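Local coordinates for putative uncharacterized protein PH0594 (PDB 4HXE) that probably hydrolyses peptide bonds as a serine peptidase of the prolyl oligopeptidase family, joining a beta-propeller to an alpha/beta-hydrolase domain, at residues K238-H243 / D508-G513; M471-L476 / A536-I541; S487-S492 / L544-C549; I491-T496 / S554-H559. All coordinates share one frame; numbering follows the deposited sequence.

Contact 1. Residues K238-H243 / D508-G513; sequences KYVSEH and DKEVIG
E510, near the end of helix 504-511 of the alpha/beta-hydrolase domain, pushes its carboxylate into the type I beta turn Y239-E242, which belongs to a propeller loop between strands 229-232 and 245-249. The contact thus bridges the two domains, and one carboxylate carries nearly all of it. CG stands anti to the backbone N (chi1 179°) and the chain stays extended beyond it, so the charged end leaves the helix and arrives at the amides of the two central residues of the turn. Each oxygen takes one of them. V240 N gives its hydrogen to E510 OE2 at 2.7 Å, on the syn side and somewhat out of the carboxylate plane. S241 N reaches the syn lone pair of E510 OE1 at 2.8 Å. The turn closes on itself by a bond from E242 N to Y239 O, while the amide of Y239 is taken by E242 OE2 at 2.9 Å, met from above that carboxylate. Apolar groups flank the carboxylate of E510: Y239 presents its ring edge to E510 CD, the ring and carboxylate planes being almost perpendicular (85°), and the methyl V240 CG2 lies 3.5 Å from E510 OE1. K389 NZ, from the hydrolase side, hydrogen-bonds S241 O, so the turn is also held at a carbonyl. E510 is buried, and three donors shared between its two oxygens would be expected to favour the ionised form. The third donor is S241 OG, which meets E510 OE1 nearly along the C-O bond direction at a short 2.5 Å.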
loop_
_atom_site.group_PDB
_atom_site.type_symbol
_atom_site.label_atom_id
_atom_site.label_comp_id
_atom_site.label_asym_id
_atom_site.label_seq_id
_atom_site.Cartn_x
_atom_site.Cartn_y
_atom_site.Cartn_z
ATOM N N LYS A 238 57.360 2.320 12.647
ATOM C CA LYS A 238 57.413 0.976 13.223
ATOM C C LYS A 238 56.094 0.536 13.872
ATOM O O LYS A 238 55.767 -0.651 13.853
ATOM C CB LYS A 238 58.533 0.892 14.261
ATOM C CG LYS A 238 59.886 1.010 13.564
ATOM C CD LYS A 238 61.108 0.840 14.460
ATOM C CE LYS A 238 62.297 1.141 13.509
ATOM N NZ LYS A 238 63.574 0.519 14.002
ATOM N N TYR A 239 55.355 1.464 14.481
ATOM C CA TYR A 239 54.105 1.089 15.170
ATOM C C TYR A 239 53.060 2.012 14.661
ATOM O O TYR A 239 53.322 3.237 14.508
ATOM C CB TYR A 239 54.232 1.256 16.701
ATOM C CG TYR A 239 55.418 0.497 17.268
ATOM C CD1 TYR A 239 55.346 -0.872 17.477
ATOM C CD2 TYR A 239 56.635 1.146 17.507
ATOM C CE1 TYR A 239 56.441 -1.606 17.960
ATOM C CE2 TYR A 239 57.736 0.449 17.993
ATOM C CZ TYR A 239 57.619 -0.917 18.227
ATOM O OH TYR A 239 58.693 -1.594 18.676
ATOM N N VAL A 240 51.879 1.478 14.392
ATOM C CA VAL A 240 50.801 2.333 14.003
ATOM C C VAL A 240 50.502 3.296 15.150
ATOM O O VAL A 240 50.055 4.407 14.895
ATOM C CB VAL A 240 49.513 1.594 13.528
ATOM C CG1 VAL A 240 49.881 0.502 12.500
ATOM C CG2 VAL A 240 48.818 0.954 14.691
ATOM N N SER A 241 50.776 2.893 16.398
ATOM C CA SER A 241 50.562 3.780 17.562
ATOM C C SER A 241 51.479 5.041 17.619
ATOM O O SER A 241 51.306 5.914 18.500
ATOM C CB SER A 241 50.763 2.972 18.837
ATOM O OG SER A 241 49.776 1.932 18.884
ATOM N N GLU A 242 52.452 5.129 16.717
ATOM C CA GLU A 242 53.339 6.270 16.717
ATOM C C GLU A 242 52.514 7.512 16.407
ATOM O O GLU A 242 51.490 7.404 15.722
ATOM C CB GLU A 242 54.474 6.093 15.645
ATOM C CG GLU A 242 55.689 5.325 16.130
ATOM C CD GLU A 242 56.605 4.959 14.960
ATOM O OE1 GLU A 242 56.948 5.837 14.139
ATOM O OE2 GLU A 242 56.988 3.785 14.864
ATOM N N HIS A 243 52.980 8.684 16.854
ATOM C CA HIS A 243 52.266 9.921 16.548
ATOM C C HIS A 243 52.210 10.226 15.070
ATOM O O HIS A 243 53.204 10.263 14.408
ATOM C CB HIS A 243 52.892 11.124 17.239
ATOM C CG HIS A 243 52.608 11.200 18.723
ATOM N ND1 HIS A 243 51.547 10.557 19.316
ATOM C CD2 HIS A 243 53.263 11.871 19.736
ATOM C CE1 HIS A 243 51.540 10.824 20.628
ATOM N NE2 HIS A 243 52.586 11.603 20.902
ATOM N N ASP A 508 46.427 -6.229 17.055
ATOM C CA ASP A 508 46.821 -7.022 18.218
ATOM C C ASP A 508 48.294 -7.418 18.186
ATOM O O ASP A 508 48.926 -7.557 19.232
ATOM C CB ASP A 508 45.988 -8.269 18.354
ATOM C CG ASP A 508 44.588 -7.988 18.838
ATOM O OD1 ASP A 508 43.910 -7.102 18.378
ATOM O OD2 ASP A 508 44.158 -8.705 19.711
ATOM N N LYS A 509 48.854 -7.603 17.003
ATOM C CA LYS A 509 50.269 -7.943 16.925
ATOM C C LYS A 509 51.094 -6.843 17.535
ATOM O O LYS A 509 52.115 -7.136 18.198
ATOM C CB LYS A 509 50.746 -8.170 15.480
ATOM C CG LYS A 509 50.222 -9.517 14.929
ATOM C CD LYS A 509 50.855 -9.798 13.558
ATOM C CE LYS A 509 50.411 -11.206 13.080
ATOM N NZ LYS A 509 50.809 -11.434 11.649
ATOM N N GLU A 510 50.658 -5.590 17.312
ATOM C CA GLU A 510 51.362 -4.427 17.868
ATOM C C GLU A 510 51.050 -4.281 19.388
ATOM O O GLU A 510 51.983 -4.121 20.201
ATOM C CB GLU A 510 50.909 -3.167 17.182
ATOM C CG GLU A 510 51.594 -1.904 17.752
ATOM C CD GLU A 510 51.402 -0.761 16.836
ATOM O OE1 GLU A 510 50.966 0.303 17.368
ATOM O OE2 GLU A 510 51.651 -0.966 15.606
ATOM N N VAL A 511 49.761 -4.320 19.772
ATOM C CA VAL A 511 49.428 -3.871 21.116
ATOM C C VAL A 511 49.566 -4.988 22.158
ATOM O O VAL A 511 49.842 -4.739 23.387
ATOM C CB VAL A 511 48.009 -3.227 21.131
ATOM C CG1 VAL A 511 47.569 -2.898 22.553
ATOM C CG2 VAL A 511 48.014 -1.986 20.225
ATOM N N ILE A 512 49.351 -6.212 21.693
ATOM C CA ILE A 512 49.428 -7.380 22.562
ATOM C C ILE A 512 50.758 -8.152 22.300
ATOM O O ILE A 512 51.455 -8.505 23.251
ATOM C CB ILE A 512 48.211 -8.321 22.370
ATOM C CG1 ILE A 512 46.882 -7.529 22.493
ATOM C CG2 ILE A 512 48.247 -9.444 23.381
ATOM C CD1 ILE A 512 46.826 -6.545 23.657
ATOM N N GLY A 513 51.117 -8.415 21.048
ATOM C CA GLY A 513 52.423 -9.065 20.811
ATOM C C GLY A 513 52.416 -9.897 19.547
ATOM O O GLY A 513 51.338 -10.277 19.029
#

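Contact 2. Residues M471-L476 / A536-I541; sequences MTNWAL and APLLLI
This is helix-on-sheet packing inside the alpha/beta-hydrolase domain: L476 and T472 of helix 467-478 rest on the start of strand 538-543, next to strand 484-488 in the central sheet. The axes of these short helix and strand segments approach to 10.6 Å and run nearly antiparallel, at 158°. L476 does most of the touching. Its CG lies anti to the carbonyl carbon, and the extended branch CD1 lands 3.8 Å from L538 CD1 and also comes near A536 O, while CD2 turns to A536 CB at 4.2 Å. One turn earlier, T472 CG2 meets the same methyl, L538 CD1. N473 comes in at about a right angle to L540, its OD1 3.9 Å from L540 CD2. F557 of helix 552-563 packs against both N473 and L538. At the end near A536, a water bridges the backbones, giving a hydrogen to L476 O at 2.8 Å and accepting one from A536 N at 3.0 Å. Direct contact between the segments is therefore mainly dispersive, mostly methyl against methyl; T472 OG1 bonds G468 O, N473 bonds S487 OG and I491 O, and helix and strand are joined by shape more than by directed bonds.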
loop_
_atom_site.group_PDB
_atom_site.type_symbol
_atom_site.label_atom_id
_atom_site.label_comp_id
_atom_site.label_asym_id
_atom_site.label_seq_id
_atom_site.Cartn_x
_atom_site.Cartn_y
_atom_site.Cartn_z
ATOM N N MET A 471 39.334 -2.578 30.197
ATOM C CA MET A 471 39.915 -2.266 31.497
ATOM C C MET A 471 38.958 -2.482 32.666
ATOM O O MET A 471 39.392 -2.767 33.773
ATOM C CB MET A 471 40.487 -0.859 31.569
ATOM C CG MET A 471 41.271 -0.616 32.871
ATOM S SD MET A 471 42.872 -1.438 32.761
ATOM C CE MET A 471 43.744 -0.771 31.341
ATOM N N THR A 472 37.666 -2.288 32.457
ATOM C CA THR A 472 36.647 -2.573 33.461
ATOM C C THR A 472 36.620 -4.085 33.739
ATOM O O THR A 472 36.623 -4.482 34.897
ATOM C CB THR A 472 35.274 -2.136 32.892
ATOM O OG1 THR A 472 35.332 -0.722 32.689
ATOM C CG2 THR A 472 34.122 -2.503 33.875
ATOM N N ASN A 473 36.602 -4.909 32.698
ATOM C CA ASN A 473 36.727 -6.400 32.903
ATOM C C ASN A 473 37.957 -6.723 33.740
ATOM O O ASN A 473 37.893 -7.432 34.765
ATOM C CB ASN A 473 36.852 -7.135 31.549
ATOM C CG ASN A 473 35.649 -6.903 30.636
ATOM O OD1 ASN A 473 34.562 -6.491 31.121
ATOM N ND2 ASN A 473 35.804 -7.217 29.308
ATOM N N TRP A 474 39.076 -6.163 33.303
ATOM C CA TRP A 474 40.389 -6.405 33.913
ATOM C C TRP A 474 40.376 -5.991 35.352
ATOM O O TRP A 474 40.777 -6.786 36.234
ATOM C CB TRP A 474 41.440 -5.581 33.181
ATOM C CG TRP A 474 42.858 -5.949 33.600
ATOM C CD1 TRP A 474 43.739 -5.194 34.298
ATOM C CD2 TRP A 474 43.536 -7.222 33.362
ATOM N NE1 TRP A 474 44.930 -5.835 34.450
ATOM C CE2 TRP A 474 44.885 -7.063 33.891
ATOM C CE3 TRP A 474 43.185 -8.394 32.747
ATOM C CZ2 TRP A 474 45.828 -8.089 33.858
ATOM C CZ3 TRP A 474 44.135 -9.424 32.678
ATOM C CH2 TRP A 474 45.437 -9.281 33.257
ATOM N N ALA A 475 39.858 -4.781 35.616
ATOM C CA ALA A 475 39.775 -4.206 36.994
ATOM C C ALA A 475 39.033 -5.147 37.962
ATOM O O ALA A 475 39.510 -5.428 39.121
ATOM C CB ALA A 475 39.130 -2.835 36.980
ATOM N N LEU A 476 37.905 -5.682 37.490
ATOM C CA LEU A 476 37.116 -6.597 38.337
ATOM C C LEU A 476 37.798 -7.958 38.577
ATOM O O LEU A 476 37.479 -8.638 39.547
ATOM C CB LEU A 476 35.657 -6.788 37.879
ATOM C CG LEU A 476 34.729 -5.580 37.688
ATOM C CD1 LEU A 476 33.250 -5.968 37.510
ATOM C CD2 LEU A 476 34.894 -4.475 38.675
ATOM N N ALA A 536 32.483 -8.258 42.057
ATOM C CA ALA A 536 31.529 -7.144 41.986
ATOM C C ALA A 536 30.538 -7.442 40.861
ATOM O O ALA A 536 30.928 -8.004 39.857
ATOM C CB ALA A 536 32.247 -5.830 41.669
ATOM N N PRO A 537 29.255 -7.091 41.037
ATOM C CA PRO A 537 28.290 -7.252 39.922
ATOM C C PRO A 537 28.695 -6.466 38.673
ATOM O O PRO A 537 29.254 -5.331 38.763
ATOM C CB PRO A 537 26.978 -6.674 40.483
ATOM C CG PRO A 537 27.464 -5.758 41.610
ATOM C CD PRO A 537 28.619 -6.502 42.230
ATOM N N LEU A 538 28.411 -7.059 37.515
ATOM C CA LEU A 538 28.890 -6.464 36.299
ATOM C C LEU A 538 27.747 -6.449 35.288
ATOM O O LEU A 538 27.050 -7.453 35.128
ATOM C CB LEU A 538 30.039 -7.342 35.715
ATOM C CG LEU A 538 30.564 -6.985 34.301
ATOM C CD1 LEU A 538 31.283 -5.621 34.297
ATOM C CD2 LEU A 538 31.522 -8.121 33.943
ATOM N N LEU A 539 27.611 -5.320 34.566
ATOM C CA LEU A 539 26.723 -5.244 33.427
ATOM C C LEU A 539 27.631 -5.181 32.215
ATOM O O LEU A 539 28.488 -4.279 32.086
ATOM C CB LEU A 539 25.846 -3.968 33.527
ATOM C CG LEU A 539 25.147 -3.516 32.220
ATOM C CD1 LEU A 539 24.185 -4.684 31.914
ATOM C CD2 LEU A 539 24.433 -2.168 32.375
ATOM N N LEU A 540 27.461 -6.137 31.336
ATOM C CA LEU A 540 28.079 -6.071 30.026
ATOM C C LEU A 540 27.101 -5.496 28.981
ATOM O O LEU A 540 25.931 -5.836 28.967
ATOM C CB LEU A 540 28.550 -7.466 29.558
ATOM C CG LEU A 540 29.772 -7.963 30.354
ATOM C CD1 LEU A 540 29.791 -9.528 30.492
ATOM C CD2 LEU A 540 31.066 -7.524 29.637
ATOM N N ILE A 541 27.611 -4.647 28.101
ATOM C CA ILE A 541 26.790 -4.001 27.058
ATOM C C ILE A 541 27.514 -4.272 25.739
ATOM O O ILE A 541 28.741 -4.063 25.623
ATOM C CB ILE A 541 26.655 -2.478 27.285
ATOM C CG1 ILE A 541 25.705 -2.229 28.479
ATOM C CG2 ILE A 541 26.059 -1.861 25.986
ATOM C CD1 ILE A 541 25.719 -0.865 29.144
HETATM O O HOH W 1 35.297 -7.967 41.124
#

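Contact 3. Residues S487-S492 / L544-C549; sequences SENGIS and LEDYRC
N489, just past the end of strand 484-488, hands its side-chain amide to D546 in the loop that follows strand 538-543. D546 is the one to follow outward. Its CB lies 3.6 Å from N489 ND2, and CG stands anti to the backbone N (chi1 -178°), which turns the carboxylate toward the asparagine. From CG the two oxygens part company. OD2 receives N489 ND2 at 2.7 Å through its anti lone pair, with a fairly straight N-H angle of 158°; the amide and carboxylate are nearly coplanar, 22° apart, although the oxygen sits a little out of the amide plane. The same OD2 also accepts from H578 ND1. OD1 looks back into its own loop and takes C549 N at 2.8 Å from above the carboxylate plane, an Asx motif that fixes the rotation of the group, with a weaker bond from R548 N beside it. N489 is itself held at both ends of its amide, ND2 bonding S543 OG too and OD1 accepting from H580 NE2. Further along, C549 CB faces two carbonyl oxygens, 3.4 Å from N489 O and 3.2 Å from G490 O; the latter is buried without a hydrogen-bond partner. Next along the chain, I491 CD1 packs on C549 SG at 3.9 Å. With S466 on what appears to be a nucleophile elbow and H578 ND1 on the same OD2 as N489, D546 is probably the acid of the Ser-His-Asp triad, as in other alpha/beta-hydrolases, with N489 and the Asx motif probably positioning it.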
loop_
_atom_site.group_PDB
_atom_site.type_symbol
_atom_site.label_atom_id
_atom_site.label_comp_id
_atom_site.label_asym_id
_atom_site.label_seq_id
_atom_site.Cartn_x
_atom_site.Cartn_y
_atom_site.Cartn_z
ATOM N N SER A 487 30.845 -2.797 31.697
ATOM C CA SER A 487 31.847 -2.922 30.654
ATOM C C SER A 487 31.157 -3.017 29.273
ATOM O O SER A 487 30.224 -3.820 29.120
ATOM C CB SER A 487 32.671 -4.153 30.907
ATOM O OG SER A 487 33.255 -4.573 29.667
ATOM N N GLU A 488 31.580 -2.192 28.303
ATOM C CA GLU A 488 30.846 -2.087 26.995
ATOM C C GLU A 488 31.780 -2.333 25.827
ATOM O O GLU A 488 32.913 -1.820 25.800
ATOM C CB GLU A 488 30.220 -0.711 26.811
ATOM C CG GLU A 488 29.716 -0.122 28.132
ATOM C CD GLU A 488 28.793 1.049 27.897
ATOM O OE1 GLU A 488 28.078 0.998 26.848
ATOM O OE2 GLU A 488 28.792 2.014 28.738
ATOM N N ASN A 489 31.338 -3.210 24.932
ATOM C CA ASN A 489 31.997 -3.346 23.653
ATOM C C ASN A 489 33.474 -3.502 23.866
ATOM O O ASN A 489 34.297 -2.779 23.245
ATOM C CB ASN A 489 31.674 -2.103 22.815
ATOM C CG ASN A 489 30.190 -2.053 22.471
ATOM O OD1 ASN A 489 29.407 -1.567 23.271
ATOM N ND2 ASN A 489 29.791 -2.706 21.348
ATOM N N GLY A 490 33.809 -4.418 24.778
ATOM C CA GLY A 490 35.141 -4.458 25.366
ATOM C C GLY A 490 35.984 -5.612 24.872
ATOM O O GLY A 490 35.716 -6.139 23.804
ATOM N N ILE A 491 37.029 -5.932 25.634
ATOM C CA ILE A 491 37.882 -7.070 25.374
ATOM C C ILE A 491 37.942 -7.927 26.638
ATOM O O ILE A 491 38.186 -7.412 27.722
ATOM C CB ILE A 491 39.348 -6.674 24.977
ATOM C CG1 ILE A 491 39.334 -5.838 23.675
ATOM C CG2 ILE A 491 40.212 -7.970 24.830
ATOM C CD1 ILE A 491 39.196 -6.731 22.466
ATOM N N SER A 492 37.631 -9.225 26.495
ATOM C CA SER A 492 37.910 -10.199 27.544
ATOM C C SER A 492 38.976 -11.220 27.067
ATOM O O SER A 492 39.593 -11.947 27.915
ATOM C CB SER A 492 36.623 -10.903 27.975
ATOM O OG SER A 492 36.145 -11.712 26.939
ATOM N N LEU A 544 25.310 -5.708 18.127
ATOM C CA LEU A 544 25.498 -6.832 17.178
ATOM C C LEU A 544 26.225 -6.462 15.919
ATOM O O LEU A 544 26.573 -7.350 15.159
ATOM C CB LEU A 544 24.152 -7.470 16.794
ATOM C CG LEU A 544 23.542 -8.223 17.966
ATOM C CD1 LEU A 544 22.203 -8.852 17.568
ATOM C CD2 LEU A 544 24.544 -9.324 18.325
ATOM N N GLU A 545 26.467 -5.175 15.671
ATOM C CA GLU A 545 27.195 -4.801 14.440
ATOM C C GLU A 545 28.579 -4.213 14.823
ATOM O O GLU A 545 29.213 -3.510 14.031
ATOM C CB GLU A 545 26.391 -3.768 13.636
ATOM C CG GLU A 545 25.032 -4.279 13.256
ATOM C CD GLU A 545 24.212 -3.164 12.631
ATOM O OE1 GLU A 545 23.694 -2.271 13.290
ATOM O OE2 GLU A 545 24.164 -3.148 11.438
ATOM N N ASP A 546 29.000 -4.505 16.049
ATOM C CA ASP A 546 30.328 -4.103 16.486
ATOM C C ASP A 546 31.340 -5.112 15.942
ATOM O O ASP A 546 31.388 -6.252 16.371
ATOM C CB ASP A 546 30.410 -4.032 18.015
ATOM C CG ASP A 546 31.783 -3.575 18.507
ATOM O OD1 ASP A 546 32.754 -3.572 17.702
ATOM O OD2 ASP A 546 31.869 -3.109 19.653
ATOM N N TYR A 547 32.154 -4.674 15.009
ATOM C CA TYR A 547 33.189 -5.543 14.439
ATOM C C TYR A 547 34.572 -5.173 14.897
ATOM O O TYR A 547 35.546 -5.845 14.534
ATOM C CB TYR A 547 33.125 -5.582 12.890
ATOM C CG TYR A 547 31.735 -5.852 12.400
ATOM C CD1 TYR A 547 31.189 -5.085 11.377
ATOM C CD2 TYR A 547 30.948 -6.889 12.966
ATOM C CE1 TYR A 547 29.909 -5.324 10.914
ATOM C CE2 TYR A 547 29.639 -7.138 12.536
ATOM C CZ TYR A 547 29.143 -6.358 11.508
ATOM O OH TYR A 547 27.862 -6.531 11.091
ATOM N N ARG A 548 34.653 -4.104 15.678
ATOM C CA ARG A 548 35.900 -3.636 16.250
ATOM C C ARG A 548 36.214 -4.518 17.459
ATOM O O ARG A 548 37.350 -5.045 17.601
ATOM C CB ARG A 548 35.789 -2.134 16.603
ATOM C CG ARG A 548 37.002 -1.600 17.420
ATOM C CD ARG A 548 38.322 -1.710 16.614
ATOM N NE ARG A 548 38.069 -1.451 15.193
ATOM C CZ ARG A 548 37.913 -0.244 14.653
ATOM N NH1 ARG A 548 37.615 -0.132 13.365
ATOM N NH2 ARG A 548 38.061 0.849 15.407
ATOM N N CYS A 549 35.224 -4.648 18.370
ATOM C CA CYS A 549 35.295 -5.655 19.431
ATOM C C CYS A 549 34.055 -6.524 19.260
ATOM O O CYS A 549 32.987 -6.132 19.727
ATOM C CB CYS A 549 35.236 -5.007 20.817
ATOM S SG CYS A 549 36.745 -4.021 21.100
#

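Contact 4. Residues I491-T496 / S554-H559; sequences ISYWLT and SLMFYH
M556 and F557 of helix 552-563 meet the chain running from S492 into helix 494-500, a buried packing contact within the alpha/beta-hydrolase domain. In order along the helix, M556 comes first. Its chain is extended through CG and then bends at chi3 (-59°), which swings the methyl CE in among Y493 and T496. CE lies 4.0 Å from Y493 CB and near the plane of that ring at its edge; it meets T496 OG1 tip to tip at 3.7 Å. That hydroxyl has its bond with D552 OD1, so the methyl packs against an oxygen that already has a hydrogen bond. F557 follows, with CB 3.8 Å from S492 CB, and its ring rises obliquely beside that same carbon, CG being also 3.8 Å away. S492 OG is turned to Q553 O, one turn back on the helix. The OH of Y493 reaches past the contact to Y493 of the second subunit, and farther on H559 bonds A139 N and A499 O of that subunit. The contact is mainly apolar, with the thioether methyl as the filler and also touching the T496 hydroxyl oxygen, while the hydroxyls of S492 and T496 find their partners at the start of helix 552-563.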
loop_
_atom_site.group_PDB
_atom_site.type_symbol
_atom_site.label_atom_id
_atom_site.label_comp_id
_atom_site.label_asym_id
_atom_site.label_seq_id
_atom_site.Cartn_x
_atom_site.Cartn_y
_atom_site.Cartn_z
ATOM N N ILE A 491 37.029 -5.932 25.634
ATOM C CA ILE A 491 37.882 -7.070 25.374
ATOM C C ILE A 491 37.942 -7.927 26.638
ATOM O O ILE A 491 38.186 -7.412 27.722
ATOM C CB ILE A 491 39.348 -6.674 24.977
ATOM C CG1 ILE A 491 39.334 -5.838 23.675
ATOM C CG2 ILE A 491 40.212 -7.970 24.830
ATOM C CD1 ILE A 491 39.196 -6.731 22.466
ATOM N N SER A 492 37.631 -9.225 26.495
ATOM C CA SER A 492 37.910 -10.199 27.544
ATOM C C SER A 492 38.976 -11.220 27.067
ATOM O O SER A 492 39.593 -11.947 27.915
ATOM C CB SER A 492 36.623 -10.903 27.975
ATOM O OG SER A 492 36.145 -11.712 26.939
ATOM N N TYR A 493 39.170 -11.338 25.737
ATOM C CA TYR A 493 40.186 -12.298 25.225
ATOM C C TYR A 493 40.926 -11.782 23.980
ATOM O O TYR A 493 40.359 -11.730 22.873
ATOM C CB TYR A 493 39.584 -13.685 24.975
ATOM C CG TYR A 493 40.549 -14.848 24.728
ATOM C CD1 TYR A 493 41.912 -14.761 25.026
ATOM C CD2 TYR A 493 40.077 -16.033 24.226
ATOM C CE1 TYR A 493 42.803 -15.832 24.791
ATOM C CE2 TYR A 493 40.935 -17.119 24.007
ATOM C CZ TYR A 493 42.301 -17.002 24.296
ATOM O OH TYR A 493 43.107 -18.089 24.022
ATOM N N TRP A 494 42.204 -11.394 24.159
ATOM C CA TRP A 494 42.945 -10.864 23.020
ATOM C C TRP A 494 43.065 -11.832 21.870
ATOM O O TRP A 494 43.137 -11.415 20.722
ATOM C CB TRP A 494 44.347 -10.449 23.451
ATOM C CG TRP A 494 44.274 -9.301 24.410
ATOM C CD1 TRP A 494 44.618 -9.276 25.773
ATOM C CD2 TRP A 494 43.790 -7.942 24.102
ATOM N NE1 TRP A 494 44.398 -7.980 26.295
ATOM C CE2 TRP A 494 43.883 -7.163 25.349
ATOM C CE3 TRP A 494 43.346 -7.309 22.940
ATOM C CZ2 TRP A 494 43.557 -5.785 25.402
ATOM C CZ3 TRP A 494 43.007 -5.927 23.010
ATOM C CH2 TRP A 494 43.106 -5.191 24.232
ATOM N N LEU A 495 43.178 -13.133 22.133
ATOM C CA LEU A 495 43.376 -14.038 20.959
ATOM C C LEU A 495 42.198 -13.885 19.958
ATOM O O LEU A 495 42.420 -13.802 18.760
ATOM C CB LEU A 495 43.505 -15.507 21.379
ATOM C CG LEU A 495 44.015 -16.536 20.366
ATOM C CD1 LEU A 495 42.845 -17.079 19.494
ATOM C CD2 LEU A 495 45.193 -16.014 19.510
ATOM N N THR A 496 40.962 -13.845 20.450
ATOM C CA THR A 496 39.848 -13.701 19.503
ATOM C C THR A 496 39.732 -12.299 18.943
ATOM O O THR A 496 39.133 -12.103 17.871
ATOM C CB THR A 496 38.504 -14.166 20.129
ATOM O OG1 THR A 496 38.173 -13.263 21.185
ATOM C CG2 THR A 496 38.669 -15.587 20.654
ATOM N N SER A 554 32.138 -9.834 24.832
ATOM C CA SER A 554 31.231 -9.678 25.960
ATOM C C SER A 554 30.542 -10.974 26.284
ATOM O O SER A 554 30.531 -11.355 27.432
ATOM C CB SER A 554 30.158 -8.593 25.700
ATOM O OG SER A 554 30.723 -7.318 25.774
ATOM N N LEU A 555 30.018 -11.675 25.265
ATOM C CA LEU A 555 29.189 -12.833 25.537
ATOM C C LEU A 555 30.037 -13.984 26.144
ATOM O O LEU A 555 29.544 -14.726 26.985
ATOM C CB LEU A 555 28.434 -13.294 24.258
ATOM C CG LEU A 555 27.465 -14.470 24.482
ATOM C CD1 LEU A 555 26.513 -14.213 25.686
ATOM C CD2 LEU A 555 26.682 -14.660 23.181
ATOM N N MET A 556 31.303 -14.142 25.722
ATOM C CA MET A 556 32.158 -15.192 26.331
ATOM C C MET A 556 32.384 -14.881 27.810
ATOM O O MET A 556 32.329 -15.784 28.648
ATOM C CB MET A 556 33.512 -15.342 25.619
ATOM C CG MET A 556 33.394 -15.935 24.198
ATOM S SD MET A 556 35.081 -16.363 23.599
ATOM C CE MET A 556 35.925 -14.764 23.684
ATOM N N PHE A 557 32.699 -13.630 28.106
ATOM C CA PHE A 557 32.883 -13.201 29.492
ATOM C C PHE A 557 31.598 -13.411 30.326
ATOM O O PHE A 557 31.642 -13.920 31.473
ATOM C CB PHE A 557 33.289 -11.709 29.549
ATOM C CG PHE A 557 34.067 -11.301 30.812
ATOM C CD1 PHE A 557 34.964 -12.184 31.476
ATOM C CD2 PHE A 557 33.931 -10.015 31.345
ATOM C CE1 PHE A 557 35.671 -11.771 32.655
ATOM C CE2 PHE A 557 34.657 -9.600 32.507
ATOM C CZ PHE A 557 35.549 -10.467 33.127
ATOM N N TYR A 558 30.456 -13.099 29.720
ATOM C CA TYR A 558 29.192 -13.209 30.387
ATOM C C TYR A 558 28.932 -14.693 30.710
ATOM O O TYR A 558 28.661 -15.033 31.853
ATOM C CB TYR A 558 28.043 -12.682 29.485
ATOM C CG TYR A 558 26.698 -13.054 30.062
ATOM C CD1 TYR A 558 26.202 -12.345 31.178
ATOM C CD2 TYR A 558 25.973 -14.103 29.562
ATOM C CE1 TYR A 558 25.002 -12.669 31.761
ATOM C CE2 TYR A 558 24.757 -14.441 30.127
ATOM C CZ TYR A 558 24.277 -13.716 31.225
ATOM O OH TYR A 558 23.100 -14.068 31.874
ATOM N N HIS A 559 29.049 -15.577 29.698
ATOM C CA HIS A 559 28.784 -16.988 29.892
ATOM C C HIS A 559 29.751 -17.594 30.922
ATOM O O HIS A 559 29.347 -18.394 31.780
ATOM C CB HIS A 559 28.994 -17.764 28.574
ATOM C CG HIS A 559 27.868 -17.662 27.648
ATOM N ND1 HIS A 559 28.010 -17.853 26.304
ATOM C CD2 HIS A 559 26.491 -17.422 27.882
ATOM C CE1 HIS A 559 26.781 -17.724 25.699
ATOM N NE2 HIS A 559 25.855 -17.444 26.661
#

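In the fold
Contacts 2, 3 and 4 form one continuous patch of the alpha/beta-hydrolase domain, while contact 1 ties that domain to the propeller. Contacts 3 and 4 share I491 and S492, their centres about 9 Å apart. Contact 2 joins contact 3 through the sheet, L539 O lying 2.8 Å from S487 N, and contact 4 through N473 ND2, 2.9 Å from I491 O. The probable triad acid, D546, lies in contact 3, and T472 of contact 2 touches the probable nucleophile elbow. Contact 1 is centred about 20 Å from contact 3 but meets contact 4, where I512 CD1 packs 3.4 Å from W494 CD2; the side chain of V240 is about 7 Å from a bound magnesium ion.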